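Local structure of 4-aminobutyrate transaminase (Acinetobacter baumannii, 6WOP) at residues I45-G50 with E402-G407. The protein probably transfers the amino group of 4-aminobutyrate to 2-oxoglutarate, using pyridoxal 5'-phosphate as cofactor, as a class-III aminotransferase. Sequence-based numbering, arbitrary orientation.
Sequences IDFAGG and EQFRQG
I45 of strand 43-46, and F47 two residues on, pack against helix 401-416, where they meet the turn of helix between Q403 and G407. No hydrogen bond crosses; the contact is made by van der Waals packing. I45 points at the helix with CG1 anti to its carbonyl carbon (chi1 -66°). Its extended tip, CD1, lies 3.8 Å from Q403 O and 3.8 Å from Q406 CD. The Q403 chain runs past I45 in the opposite direction, with Q403 CG 3.9 Å from I45 CG1. Its amide nitrogen also touches I45 CG1, but its hydrogen bond goes to T35. Helix 401-416 packs here on the mixed sheet in which strand 43-46 runs parallel to 379-384, probably in the smaller domain of a fold-type I enzyme, as in other class-III aminotransferases. L379 of that neighbouring strand touches both I45 and F47. G407 has no side chain, which lets the F47 ring come up to the helix backbone, with F47 CZ 3.8 Å from G407 CA. F404 starts out away from 45-50, but its ring end comes nearer, with F404 CD1 3.9 Å from F47 CZ. The two rings sit obliquely, centroids 5.8 Å apart and planes at 42°. I399 touches I45, F47 and F404. D46, between I45 and F47, leads its carboxylate away from the helix and forms an Asx turn. D46 OD1 accepts from A48 N at 2.7 Å and from G49 N at 2.8 Å, both from one face of the carboxylate.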
# COMPACT_ATOMS: atom_id res chain seq x y z
N ILE A 45 -4.40 45.26 -9.23
CA ILE A 45 -5.23 45.14 -8.04
C ILE A 45 -5.24 43.66 -7.72
O ILE A 45 -5.49 42.84 -8.61
CB ILE A 45 -6.66 45.67 -8.29
CG1 ILE A 45 -6.63 47.18 -8.54
CG2 ILE A 45 -7.64 45.21 -7.16
CD1 ILE A 45 -7.96 47.78 -9.12
N ASP A 46 -4.99 43.31 -6.49
CA ASP A 46 -4.81 41.91 -6.13
C ASP A 46 -6.14 41.30 -5.68
O ASP A 46 -6.56 41.49 -4.53
CB ASP A 46 -3.74 41.84 -5.03
CG ASP A 46 -3.48 40.42 -4.56
OD1 ASP A 46 -3.89 39.47 -5.29
OD2 ASP A 46 -2.88 40.26 -3.44
N PHE A 47 -6.78 40.51 -6.54
CA PHE A 47 -7.88 39.66 -6.07
C PHE A 47 -7.43 38.20 -5.86
O PHE A 47 -8.28 37.30 -5.88
CB PHE A 47 -9.03 39.65 -7.07
CG PHE A 47 -9.99 40.87 -6.96
CD1 PHE A 47 -9.65 41.99 -6.21
CD2 PHE A 47 -11.21 40.86 -7.62
CE1 PHE A 47 -10.51 43.12 -6.12
CE2 PHE A 47 -12.08 41.97 -7.51
CZ PHE A 47 -11.72 43.10 -6.77
N ALA A 48 -6.14 37.96 -5.69
CA ALA A 48 -5.60 36.62 -5.47
C ALA A 48 -5.11 36.39 -4.07
O ALA A 48 -5.19 35.25 -3.57
CB ALA A 48 -4.43 36.34 -6.42
N GLY A 49 -4.54 37.41 -3.44
CA GLY A 49 -4.08 37.26 -2.08
C GLY A 49 -3.03 36.18 -1.94
O GLY A 49 -2.98 35.52 -0.90
N GLY A 50 -2.22 35.96 -2.97
CA GLY A 50 -1.25 34.86 -2.90
C GLY A 50 -1.92 33.52 -2.71
O GLY A 50 -1.31 32.60 -2.16
N GLU A 402 -12.52 51.74 -2.19
CA GLU A 402 -12.49 52.38 -3.51
C GLU A 402 -11.69 51.58 -4.53
O GLU A 402 -12.02 51.58 -5.71
CB GLU A 402 -11.95 53.81 -3.40
CG GLU A 402 -10.47 53.92 -3.05
CD GLU A 402 -10.17 53.94 -1.52
OE1 GLU A 402 -11.05 53.62 -0.67
OE2 GLU A 402 -9.02 54.31 -1.18
N GLN A 403 -10.65 50.88 -4.09
CA GLN A 403 -9.88 50.02 -4.97
C GLN A 403 -10.62 48.71 -5.26
O GLN A 403 -10.60 48.21 -6.40
CB GLN A 403 -8.52 49.73 -4.34
CG GLN A 403 -7.58 49.01 -5.27
CD GLN A 403 -6.23 48.65 -4.62
OE1 GLN A 403 -6.17 48.20 -3.49
NE2 GLN A 403 -5.18 48.80 -5.38
N PHE A 404 -11.32 48.17 -4.27
CA PHE A 404 -12.20 47.04 -4.50
C PHE A 404 -13.26 47.36 -5.56
O PHE A 404 -13.51 46.57 -6.49
CB PHE A 404 -12.86 46.66 -3.17
CG PHE A 404 -13.81 45.43 -3.22
CD1 PHE A 404 -13.30 44.13 -3.35
CD2 PHE A 404 -15.17 45.60 -2.95
CE1 PHE A 404 -14.13 43.04 -3.28
CE2 PHE A 404 -16.01 44.49 -2.89
CZ PHE A 404 -15.48 43.24 -3.05
N ARG A 405 -13.83 48.56 -5.47
CA ARG A 405 -14.86 48.99 -6.42
C ARG A 405 -14.28 49.04 -7.83
O ARG A 405 -14.93 48.63 -8.79
CB ARG A 405 -15.41 50.36 -6.02
CG ARG A 405 -15.81 50.47 -4.56
CD ARG A 405 -17.30 50.72 -4.41
NE ARG A 405 -17.74 50.61 -3.03
CZ ARG A 405 -17.59 51.56 -2.11
NH1 ARG A 405 -17.01 52.71 -2.44
NH2 ARG A 405 -18.02 51.37 -0.87
N GLN A 406 -13.06 49.55 -7.95
CA GLN A 406 -12.38 49.60 -9.25
C GLN A 406 -12.17 48.22 -9.82
O GLN A 406 -12.27 48.00 -11.04
CB GLN A 406 -11.02 50.27 -9.09
CG GLN A 406 -10.30 50.62 -10.39
CD GLN A 406 -9.03 51.35 -10.08
OE1 GLN A 406 -8.83 51.76 -8.95
NE2 GLN A 406 -8.13 51.45 -11.06
N GLY A 407 -11.81 47.28 -8.93
CA GLY A 407 -11.65 45.89 -9.32
C GLY A 407 -12.95 45.32 -9.83
O GLY A 407 -12.95 44.59 -10.81